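ABC transporter periplasmic peptide-binding protein (Pseudoalteromonas, PDB 4QFL) binds dipeptides such as Ala-Phe in the periplasm and probably delivers them to an ABC transporter for uptake. Local coordinates at residues Tyr129-His133 with Ala191-Lys195; Val314-Asp318 with Ile353-Ala359; Asn169-Ser173 with Ala474-Thr478. One frame throughout, in Å; residues are numbered along the deposited sequence.

Contact 1: residues Tyr129-His133 with Ala191-Lys195; sequences YNPYH and AMALK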
ATOM      1  N   TYR A 129     -26.299   2.992   5.746  1.00 22.52           N
ATOM      2  CA  TYR A 129     -27.069   3.064   6.988  1.00 23.62           C
ATOM      3  C   TYR A 129     -26.223   2.897   8.231  1.00 25.16           C
ATOM      4  O   TYR A 129     -26.671   3.191   9.334  1.00 26.55           O
ATOM      5  CB  TYR A 129     -28.181   2.024   6.994  1.00 26.36           C
ATOM      6  CG  TYR A 129     -29.272   2.353   6.022  1.00 24.92           C
ATOM      7  CD1 TYR A 129     -30.188   3.366   6.292  1.00 22.96           C
ATOM      8  CD2 TYR A 129     -29.375   1.668   4.828  1.00 24.56           C
ATOM      9  CE1 TYR A 129     -31.187   3.671   5.393  1.00 24.90           C
ATOM     10  CE2 TYR A 129     -30.368   1.966   3.926  1.00 28.90           C
ATOM     11  CZ  TYR A 129     -31.273   2.962   4.208  1.00 26.80           C
ATOM     12  OH  TYR A 129     -32.256   3.238   3.291  1.00 23.82           O
ATOM     13  N   ASN A 130     -25.003   2.405   8.050  1.00 25.53           N
ATOM     14  CA  ASN A 130     -24.071   2.294   9.159  1.00 24.04           C
ATOM     15  C   ASN A 130     -23.771   3.693   9.670  1.00 22.10           C
ATOM     16  O   ASN A 130     -23.414   4.569   8.900  1.00 22.65           O
ATOM     17  CB  ASN A 130     -22.795   1.564   8.723  1.00 23.31           C
ATOM     18  CG  ASN A 130     -21.825   1.359   9.863  1.00 21.47           C
ATOM     19  OD1 ASN A 130     -21.420   2.320  10.518  1.00 21.41           O
ATOM     20  ND2 ASN A 130     -21.462   0.106  10.124  1.00 21.80           N
ATOM     21  N   PRO A 131     -23.918   3.908  10.979  1.00 22.56           N
ATOM     22  CA  PRO A 131     -23.809   5.266  11.504  1.00 23.08           C
ATOM     23  C   PRO A 131     -22.417   5.846  11.317  1.00 23.42           C
ATOM     24  O   PRO A 131     -22.212   7.037  11.522  1.00 26.55           O
ATOM     25  CB  PRO A 131     -24.121   5.084  12.986  1.00 27.33           C
ATOM     26  CG  PRO A 131     -23.776   3.667  13.268  1.00 23.13           C
ATOM     27  CD  PRO A 131     -24.153   2.922  12.044  1.00 24.03           C
ATOM     28  N   TYR A 132     -21.465   5.010  10.928  1.00 23.50           N
ATOM     29  CA  TYR A 132     -20.102   5.480  10.728  1.00 20.16           C
ATOM     30  C   TYR A 132     -19.718   5.530   9.253  1.00 21.52           C
ATOM     31  O   TYR A 132     -18.608   5.932   8.896  1.00 20.29           O
ATOM     32  CB  TYR A 132     -19.136   4.605  11.508  1.00 18.32           C
ATOM     33  CG  TYR A 132     -19.014   5.027  12.942  1.00 19.12           C
ATOM     34  CD1 TYR A 132     -19.975   4.672  13.884  1.00 19.61           C
ATOM     35  CD2 TYR A 132     -17.939   5.787  13.353  1.00 19.93           C
ATOM     36  CE1 TYR A 132     -19.860   5.071  15.205  1.00 21.02           C
ATOM     37  CE2 TYR A 132     -17.806   6.185  14.660  1.00 22.91           C
ATOM     38  CZ  TYR A 132     -18.764   5.830  15.587  1.00 22.26           C
ATOM     39  OH  TYR A 132     -18.596   6.247  16.887  1.00 23.30           O
ATOM     40  N   HIS A 133     -20.647   5.141   8.393  1.00 19.50           N
ATOM     41  CA  HIS A 133     -20.364   5.140   6.967  1.00 21.98           C
ATOM     42  C   HIS A 133     -19.815   6.480   6.505  1.00 20.89           C
ATOM     43  O   HIS A 133     -18.844   6.533   5.752  1.00 23.15           O
ATOM     44  CB  HIS A 133     -21.603   4.783   6.151  1.00 20.47           C
ATOM     45  CG  HIS A 133     -21.339   4.707   4.681  1.00 23.52           C
ATOM     46  ND1 HIS A 133     -20.471   3.789   4.129  1.00 22.66           N
ATOM     47  CD2 HIS A 133     -21.807   5.450   3.650  1.00 23.59           C
ATOM     48  CE1 HIS A 133     -20.428   3.960   2.819  1.00 24.16           C
ATOM     49  NE2 HIS A 133     -21.230   4.962   2.504  1.00 26.09           N
ATOM     50  N   ALA A 191     -17.335   2.191  19.255  1.00 21.33           N
ATOM     51  CA  ALA A 191     -18.029   3.018  18.264  1.00 20.31           C
ATOM     52  C   ALA A 191     -19.404   3.475  18.734  1.00 21.34           C
ATOM     53  O   ALA A 191     -19.774   4.626  18.539  1.00 21.25           O
ATOM     54  CB  ALA A 191     -18.143   2.285  16.946  1.00 21.54           C
ATOM     55  N   MET A 192     -20.157   2.570  19.349  1.00 22.67           N
ATOM     56  CA  MET A 192     -21.491   2.885  19.856  1.00 23.18           C
ATOM     57  C   MET A 192     -21.435   3.801  21.079  1.00 25.66           C
ATOM     58  O   MET A 192     -22.324   4.624  21.297  1.00 26.30           O
ATOM     59  CB  MET A 192     -22.246   1.592  20.185  1.00 25.45           C
ATOM     60  CG  MET A 192     -22.663   0.797  18.960  1.00 22.06           C
ATOM     61  SD  MET A 192     -23.282   1.882  17.649  1.00 29.62           S
ATOM     62  CE  MET A 192     -21.892   1.899  16.526  1.00 25.38           C
ATOM     63  N   ALA A 193     -20.374   3.657  21.863  1.00 26.36           N
ATOM     64  CA  ALA A 193     -20.123   4.522  23.010  1.00 24.28           C
ATOM     65  C   ALA A 193     -19.865   5.969  22.588  1.00 28.45           C
ATOM     66  O   ALA A 193     -20.492   6.902  23.096  1.00 30.30           O
ATOM     67  CB  ALA A 193     -18.944   3.998  23.803  1.00 28.18           C
ATOM     68  N   LEU A 194     -18.927   6.154  21.666  1.00 23.06           N
ATOM     69  CA  LEU A 194     -18.623   7.477  21.145  1.00 24.21           C
ATOM     70  C   LEU A 194     -19.842   8.135  20.504  1.00 25.04           C
ATOM     71  O   LEU A 194     -20.075   9.331  20.672  1.00 26.07           O
ATOM     72  CB  LEU A 194     -17.479   7.390  20.137  1.00 22.38           C
ATOM     73  CG  LEU A 194     -16.102   7.027  20.686  1.00 21.39           C
ATOM     74  CD1 LEU A 194     -15.104   6.997  19.552  1.00 21.11           C
ATOM     75  CD2 LEU A 194     -15.671   8.031  21.728  1.00 23.03           C
ATOM     76  N   LYS A 195     -20.616   7.348  19.766  1.00 24.12           N
ATOM     77  CA  LYS A 195     -21.844   7.840  19.147  1.00 25.91           C
ATOM     78  C   LYS A 195     -22.764   8.465  20.192  1.00 27.28           C
ATOM     79  O   LYS A 195     -23.281   9.566  19.998  1.00 30.13           O
ATOM     80  CB  LYS A 195     -22.559   6.713  18.399  1.00 24.87           C
ATOM     81  CG  LYS A 195     -23.875   7.090  17.757  1.00 24.99           C
ATOM     82  CD  LYS A 195     -24.417   5.940  16.921  1.00 25.09           C
ATOM     83  CE  LYS A 195     -25.913   6.074  16.677  1.00 28.18           C
ATOM     84  NZ  LYS A 195     -26.270   7.270  15.865  1.00 34.35           N
TER
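A single side-chain hydroxyl reaches into a helix and shares a carbonyl with the helix's own bonding: Y132 OH donates to A191 O over 2.6 Å, while the same oxygen still accepts the helical bond from K195 N at 3.1 Å. The phenol comes in at 123° to the C=O bond, in the carbonyl plane and on a lone pair, and A191 O lies at the edge of the ring near its plane. The methyl of A191, small enough to lie close beside the phenol, packs with CB 3.7 Å from Y132 CE1. M192 leaves its helix pointing elsewhere, but bends at chi2 and chi3 and brings CE back to 4.0 Å from Y132 CE1. On the outer side P131 CB rests 4.0 Å from K195 CD, using the aliphatic part of the lysine.

N130 to H133 form a type I beta turn; P131 takes the second position, where proline's restricted phi fits (-64°), and N130 OD1 accepts from Y132 N at 2.7 Å, an Asx turn. F120 of helix 115-126 and F203 meet the Y132 ring, and A191 of helix 188-196 touches both, so loop and helix share a small aromatic cluster. A buried phenol thus has its polar end satisfied by a backbone acceptor, while its ring carbons pack against the methyl groups of A191 and M192 and the rings of F120 and F203.

Contact 2: residues Val314-Asp318 with Ile353-Ala359; sequences VHAID and IFDPQLA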
ATOM      1  N   VAL A 314       8.666   8.232 -23.189  1.00 28.18           N
ATOM      2  CA  VAL A 314       9.261   7.034 -22.611  1.00 27.70           C
ATOM      3  C   VAL A 314      10.592   6.663 -23.271  1.00 29.77           C
ATOM      4  O   VAL A 314      11.534   6.261 -22.582  1.00 30.00           O
ATOM      5  CB  VAL A 314       8.298   5.833 -22.696  1.00 25.51           C
ATOM      6  CG1 VAL A 314       9.034   4.547 -22.403  1.00 29.17           C
ATOM      7  CG2 VAL A 314       7.128   6.015 -21.732  1.00 22.39           C
ATOM      8  N   HIS A 315      10.668   6.793 -24.598  1.00 26.77           N
ATOM      9  CA  HIS A 315      11.870   6.408 -25.343  1.00 29.44           C
ATOM     10  C   HIS A 315      13.082   7.288 -25.019  1.00 28.57           C
ATOM     11  O   HIS A 315      14.215   6.945 -25.351  1.00 32.84           O
ATOM     12  CB  HIS A 315      11.604   6.412 -26.856  1.00 28.48           C
ATOM     13  CG  HIS A 315      10.850   5.211 -27.348  1.00 27.25           C
ATOM     14  ND1 HIS A 315      11.271   3.918 -27.120  1.00 28.84           N
ATOM     15  CD2 HIS A 315       9.712   5.108 -28.076  1.00 31.13           C
ATOM     16  CE1 HIS A 315      10.421   3.072 -27.674  1.00 29.56           C
ATOM     17  NE2 HIS A 315       9.465   3.769 -28.261  1.00 29.10           N
ATOM     18  N   ALA A 316      12.841   8.415 -24.364  1.00 28.63           N
ATOM     19  CA  ALA A 316      13.901   9.361 -24.050  1.00 25.75           C
ATOM     20  C   ALA A 316      14.614   9.008 -22.748  1.00 27.10           C
ATOM     21  O   ALA A 316      15.605   9.643 -22.384  1.00 29.25           O
ATOM     22  CB  ALA A 316      13.330  10.753 -23.964  1.00 25.35           C
ATOM     23  N   ILE A 317      14.108   8.000 -22.044  1.00 25.77           N
ATOM     24  CA  ILE A 317      14.552   7.746 -20.674  1.00 25.70           C
ATOM     25  C   ILE A 317      15.621   6.674 -20.559  1.00 22.52           C
ATOM     26  O   ILE A 317      15.409   5.528 -20.932  1.00 25.29           O
ATOM     27  CB  ILE A 317      13.371   7.398 -19.755  1.00 24.70           C
ATOM     28  CG1 ILE A 317      12.279   8.454 -19.902  1.00 24.88           C
ATOM     29  CG2 ILE A 317      13.832   7.325 -18.304  1.00 25.04           C
ATOM     30  CD1 ILE A 317      12.766   9.860 -19.602  1.00 24.41           C
ATOM     31  N   ASP A 318      16.771   7.066 -20.032  1.00 25.74           N
ATOM     32  CA  ASP A 318      17.882   6.146 -19.846  1.00 26.40           C
ATOM     33  C   ASP A 318      17.613   5.266 -18.646  1.00 26.33           C
ATOM     34  O   ASP A 318      18.030   5.583 -17.535  1.00 28.39           O
ATOM     35  CB  ASP A 318      19.182   6.918 -19.621  1.00 26.90           C
ATOM     36  CG  ASP A 318      20.421   6.044 -19.781  1.00 30.32           C
ATOM     37  OD1 ASP A 318      20.295   4.798 -19.754  1.00 30.19           O
ATOM     38  OD2 ASP A 318      21.526   6.606 -19.936  1.00 30.96           O
ATOM     39  N   ILE A 353      12.213   0.826 -25.824  1.00 31.14           N
ATOM     40  CA  ILE A 353      13.650   0.846 -25.599  1.00 32.33           C
ATOM     41  C   ILE A 353      14.165   2.269 -25.547  1.00 33.25           C
ATOM     42  O   ILE A 353      13.684   3.138 -26.268  1.00 33.19           O
ATOM     43  CB  ILE A 353      14.410   0.078 -26.674  1.00 34.81           C
ATOM     44  CG1 ILE A 353      13.999  -1.387 -26.647  1.00 38.85           C
ATOM     45  CG2 ILE A 353      15.900   0.180 -26.440  1.00 35.93           C
ATOM     46  CD1 ILE A 353      14.807  -2.239 -27.584  1.00 45.42           C
ATOM     47  N   PHE A 354      15.138   2.510 -24.678  1.00 34.25           N
ATOM     48  CA  PHE A 354      15.788   3.805 -24.619  1.00 28.36           C
ATOM     49  C   PHE A 354      16.414   4.124 -25.979  1.00 31.52           C
ATOM     50  O   PHE A 354      17.325   3.435 -26.436  1.00 32.70           O
ATOM     51  CB  PHE A 354      16.840   3.813 -23.512  1.00 28.48           C
ATOM     52  CG  PHE A 354      17.729   5.006 -23.540  1.00 26.18           C
ATOM     53  CD1 PHE A 354      17.195   6.278 -23.548  1.00 27.34           C
ATOM     54  CD2 PHE A 354      19.104   4.859 -23.547  1.00 28.51           C
ATOM     55  CE1 PHE A 354      18.011   7.383 -23.577  1.00 29.00           C
ATOM     56  CE2 PHE A 354      19.928   5.963 -23.579  1.00 29.90           C
ATOM     57  CZ  PHE A 354      19.377   7.230 -23.592  1.00 31.75           C
ATOM     58  N   ASP A 355      15.903   5.164 -26.627  1.00 30.59           N
ATOM     59  CA  ASP A 355      16.374   5.577 -27.939  1.00 30.05           C
ATOM     60  C   ASP A 355      16.015   7.040 -28.142  1.00 31.96           C
ATOM     61  O   ASP A 355      14.920   7.347 -28.603  1.00 31.02           O
ATOM     62  CB  ASP A 355      15.726   4.723 -29.020  1.00 31.22           C
ATOM     63  CG  ASP A 355      16.401   4.878 -30.356  1.00 33.96           C
ATOM     64  OD1 ASP A 355      17.010   5.942 -30.589  1.00 36.26           O
ATOM     65  OD2 ASP A 355      16.331   3.935 -31.170  1.00 35.70           O
ATOM     66  N   PRO A 356      16.937   7.950 -27.782  1.00 34.75           N
ATOM     67  CA  PRO A 356      16.657   9.389 -27.748  1.00 30.27           C
ATOM     68  C   PRO A 356      16.328   9.967 -29.117  1.00 34.25           C
ATOM     69  O   PRO A 356      15.527  10.899 -29.204  1.00 35.68           O
ATOM     70  CB  PRO A 356      17.964   9.991 -27.225  1.00 34.63           C
ATOM     71  CG  PRO A 356      18.673   8.863 -26.553  1.00 31.22           C
ATOM     72  CD  PRO A 356      18.313   7.654 -27.345  1.00 32.41           C
ATOM     73  N   GLN A 357      16.938   9.429 -30.169  1.00 35.88           N
ATOM     74  CA  GLN A 357      16.676   9.904 -31.529  1.00 38.45           C
ATOM     75  C   GLN A 357      15.268   9.508 -31.988  1.00 38.94           C
ATOM     76  O   GLN A 357      14.603  10.241 -32.715  1.00 39.04           O
ATOM     77  CB  GLN A 357      17.723   9.350 -32.497  1.00 42.11           C
ATOM     78  CG  GLN A 357      17.702   9.997 -33.879  1.00 45.89           C
ATOM     79  CD  GLN A 357      18.347   9.126 -34.954  1.00 48.43           C
ATOM     80  OE1 GLN A 357      18.697   9.611 -36.038  1.00 42.65           O
ATOM     81  NE2 GLN A 357      18.494   7.831 -34.662  1.00 47.46           N
ATOM     82  N   LEU A 358      14.822   8.337 -31.553  1.00 38.96           N
ATOM     83  CA  LEU A 358      13.484   7.864 -31.858  1.00 36.69           C
ATOM     84  C   LEU A 358      12.446   8.706 -31.114  1.00 38.84           C
ATOM     85  O   LEU A 358      11.366   8.986 -31.635  1.00 38.19           O
ATOM     86  CB  LEU A 358      13.358   6.397 -31.457  1.00 37.30           C
ATOM     87  CG  LEU A 358      12.252   5.564 -32.100  1.00 36.27           C
ATOM     88  CD1 LEU A 358      11.904   4.396 -31.199  1.00 36.57           C
ATOM     89  CD2 LEU A 358      11.020   6.392 -32.377  1.00 39.51           C
ATOM     90  N   ALA A 359      12.778   9.100 -29.889  1.00 36.90           N
ATOM     91  CA  ALA A 359      11.891   9.928 -29.077  1.00 36.26           C
ATOM     92  C   ALA A 359      11.651  11.286 -29.736  1.00 37.80           C
ATOM     93  O   ALA A 359      10.519  11.782 -29.802  1.00 36.16           O
ATOM     94  CB  ALA A 359      12.488  10.113 -27.695  1.00 32.61           C
TER
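H315, with the most surface buried in this contact, is gripped through both its backbone and its ring. Its ND1 donates to I353 O at 2.7 Å, nearly in the imidazole plane, although the donor is tilted 26° from the plane of the carbonyl. With CG beside the backbone N (chi1 -78°), the ring reaches the incoming chain and turns one face to L358, whose CD1 sits 3.8 Å from the ring centroid in a CH-pi contact. Histidine suits the place because it offers an N-H at its edge and a flat face for a methyl. Its carbonyl oxygen takes D355 N at 2.8 Å in a nearly straight bond.

These bonds fasten the type I beta turn V314 to I317, which lies between helices 307-314 and 319-325, to the start of helix 356-363; D318 and D355 are the N-caps of the latter two helices. D355 OD1 accepts a weak capping bond from L358 N, while D318 OD1 takes K321 N.

F354 is the second large contributor. Its ring is sandwiched, P356 CD lying over one face toward the rim and D318 CA over the centre of the other, 3.8 Å from the centroid. The D318 carboxylate stacks on the ring with planes 7° apart. Two alanines allow close approach where A316 CB meets A359 CB at 3.9 Å, with I403 against both.

Contact 3: residues Asn169-Ser173 with Ala474-Thr478; sequences NAESS and ALDTT
A474 O lies 3.3 Å from S172 OG, towards the C-terminal end of helix 465-475, where this contact joins that helix to the loop between strand 162-167 and helix 174-178, bringing together parts of the solute-binding fold some 300 residues apart in sequence. The small methyl of A474 lies against Y486 and Y487 of helix 480-497. L475 follows and has the largest share of the buried surface. Its carbonyl accepts from S172 N at 3.0 Å, in the carbonyl plane and on a lone pair, with E171 CA close to the same oxygen. Its branched end fits against the loop, CD2 touching S173 OG at 3.5 Å and CD1 lying near E171 OE2. D476 turns its carboxylate back toward the loop, where a water 2.7 Å from A170 O connects it with D476 OD1. T477 contributes its carbonyl: S172 OG donates to T477 O at 3.1 Å from well above the carbonyl plane, 46° out of it. The S172 torsion (chi1 51°) carries OG to T477 O, while the backbone N-H separately reaches L475 O. Replacing S172 by an alanine removes the hydroxyl, and T477 O would probably lose this donor, leaving only the S172 N bond to L475 O as a direct hydrogen bond between the segments. T478 ends the walk with CG2 against S172 CB, 3.9 Å apart.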
ATOM      1  N   ASN A 169     -21.829 -10.794  -6.445  1.00 27.18           N
ATOM      2  CA  ASN A 169     -21.160 -11.617  -7.448  1.00 27.38           C
ATOM      3  C   ASN A 169     -19.928 -12.286  -6.826  1.00 26.85           C
ATOM      4  O   ASN A 169     -19.383 -11.803  -5.836  1.00 23.59           O
ATOM      5  CB  ASN A 169     -20.730 -10.758  -8.652  1.00 28.66           C
ATOM      6  CG  ASN A 169     -21.911 -10.160  -9.411  1.00 35.87           C
ATOM      7  OD1 ASN A 169     -22.549 -10.834 -10.226  1.00 42.43           O
ATOM      8  ND2 ASN A 169     -22.200  -8.886  -9.156  1.00 36.01           N
ATOM      9  N   ALA A 170     -19.482 -13.395  -7.396  1.00 25.23           N
ATOM     10  CA  ALA A 170     -18.223 -13.970  -6.951  1.00 22.91           C
ATOM     11  C   ALA A 170     -17.072 -13.092  -7.439  1.00 22.37           C
ATOM     12  O   ALA A 170     -17.119 -12.528  -8.533  1.00 21.80           O
ATOM     13  CB  ALA A 170     -18.071 -15.393  -7.461  1.00 22.89           C
ATOM     14  N   GLU A 171     -16.061 -12.947  -6.596  1.00 21.70           N
ATOM     15  CA  GLU A 171     -14.803 -12.320  -6.971  1.00 21.69           C
ATOM     16  C   GLU A 171     -13.731 -13.205  -6.374  1.00 18.93           C
ATOM     17  O   GLU A 171     -13.728 -13.433  -5.172  1.00 19.56           O
ATOM     18  CB  GLU A 171     -14.680 -10.903  -6.389  1.00 21.50           C
ATOM     19  CG  GLU A 171     -15.532  -9.853  -7.087  1.00 24.68           C
ATOM     20  CD  GLU A 171     -15.116  -8.412  -6.775  1.00 25.99           C
ATOM     21  OE1 GLU A 171     -15.764  -7.475  -7.307  1.00 28.41           O
ATOM     22  OE2 GLU A 171     -14.145  -8.209  -6.017  1.00 27.56           O
ATOM     23  N   SER A 172     -12.828 -13.709  -7.203  1.00 19.21           N
ATOM     24  CA  SER A 172     -11.835 -14.655  -6.723  1.00 18.36           C
ATOM     25  C   SER A 172     -10.770 -13.989  -5.877  1.00 18.65           C
ATOM     26  O   SER A 172      -9.940 -14.665  -5.286  1.00 21.19           O
ATOM     27  CB  SER A 172     -11.200 -15.420  -7.882  1.00 21.27           C
ATOM     28  OG  SER A 172     -10.724 -14.544  -8.887  1.00 20.65           O
ATOM     29  N   SER A 173     -10.801 -12.662  -5.801  1.00 20.31           N
ATOM     30  CA  SER A 173      -9.801 -11.930  -5.028  1.00 17.91           C
ATOM     31  C   SER A 173     -10.325 -11.608  -3.650  1.00 20.05           C
ATOM     32  O   SER A 173      -9.638 -10.983  -2.854  1.00 21.55           O
ATOM     33  CB  SER A 173      -9.426 -10.629  -5.736  1.00 19.09           C
ATOM     34  OG  SER A 173     -10.578  -9.822  -5.926  1.00 20.41           O
ATOM     35  N   ALA A 474     -11.141 -11.916 -14.987  1.00 21.07           N
ATOM     36  CA  ALA A 474     -10.116 -12.576 -14.175  1.00 19.12           C
ATOM     37  C   ALA A 474     -10.617 -12.839 -12.765  1.00 20.44           C
ATOM     38  O   ALA A 474     -10.130 -13.733 -12.080  1.00 20.54           O
ATOM     39  CB  ALA A 474      -8.846 -11.735 -14.136  1.00 18.41           C
ATOM     40  N   LEU A 475     -11.596 -12.058 -12.330  1.00 21.25           N
ATOM     41  CA  LEU A 475     -12.177 -12.233 -11.009  1.00 17.96           C
ATOM     42  C   LEU A 475     -13.420 -13.122 -11.064  1.00 22.48           C
ATOM     43  O   LEU A 475     -13.917 -13.574 -10.031  1.00 21.25           O
ATOM     44  CB  LEU A 475     -12.511 -10.877 -10.398  1.00 19.24           C
ATOM     45  CG  LEU A 475     -11.286 -10.015 -10.089  1.00 18.92           C
ATOM     46  CD1 LEU A 475     -11.710  -8.758  -9.365  1.00 21.87           C
ATOM     47  CD2 LEU A 475     -10.259 -10.778  -9.266  1.00 18.35           C
ATOM     48  N   ASP A 476     -13.907 -13.373 -12.279  1.00 24.08           N
ATOM     49  CA  ASP A 476     -15.085 -14.220 -12.495  1.00 25.84           C
ATOM     50  C   ASP A 476     -14.776 -15.707 -12.353  1.00 26.56           C
ATOM     51  O   ASP A 476     -15.690 -16.532 -12.376  1.00 25.28           O
ATOM     52  CB  ASP A 476     -15.702 -13.967 -13.879  1.00 24.75           C
ATOM     53  CG  ASP A 476     -16.510 -12.683 -13.937  1.00 29.48           C
ATOM     54  OD1 ASP A 476     -16.889 -12.177 -12.858  1.00 30.11           O
ATOM     55  OD2 ASP A 476     -16.775 -12.185 -15.060  1.00 30.65           O
ATOM     56  N   THR A 477     -13.495 -16.049 -12.211  1.00 24.82           N
ATOM     57  CA  THR A 477     -13.092 -17.451 -12.122  1.00 24.73           C
ATOM     58  C   THR A 477     -11.921 -17.644 -11.163  1.00 23.53           C
ATOM     59  O   THR A 477     -11.088 -16.758 -11.012  1.00 21.57           O
ATOM     60  CB  THR A 477     -12.714 -18.000 -13.505  1.00 25.13           C
ATOM     61  OG1 THR A 477     -12.171 -19.320 -13.371  1.00 25.18           O
ATOM     62  CG2 THR A 477     -11.686 -17.099 -14.155  1.00 21.72           C
ATOM     63  N   THR A 478     -11.862 -18.806 -10.516  1.00 24.83           N
ATOM     64  CA  THR A 478     -10.773 -19.124  -9.602  1.00 22.90           C
ATOM     65  C   THR A 478      -9.696 -19.944 -10.296  1.00 25.50           C
ATOM     66  O   THR A 478      -8.647 -20.223  -9.722  1.00 27.99           O
ATOM     67  CB  THR A 478     -11.267 -19.929  -8.412  1.00 24.31           C
ATOM     68  OG1 THR A 478     -11.770 -21.183  -8.884  1.00 27.23           O
ATOM     69  CG2 THR A 478     -12.363 -19.176  -7.681  1.00 22.40           C
TER
HETATM   70  O   HOH W   1     -18.180 -13.132 -10.888  1.00 28.26           O

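Overall arrangement
All three contacts lie well away from the centre of the chain and are partly buried, so none is a deep core. Contacts 1 and 2 sit on opposite sides of that centre, their own centres about 54 Å apart, and share no helix or strand; each ties a loop to a helix nearby in sequence. Contact 3 instead spans a long sequence interval that encloses contact 2. Their chemistry differs accordingly: contact 1 rests on an aromatic ring and one phenol bond, contact 2 on one backbone and one imidazole hydrogen bond, with a methyl over a histidine face and an aspartate over a phenylalanine ring, contact 3 on serine donors to backbone carbonyls and a leucine side chain.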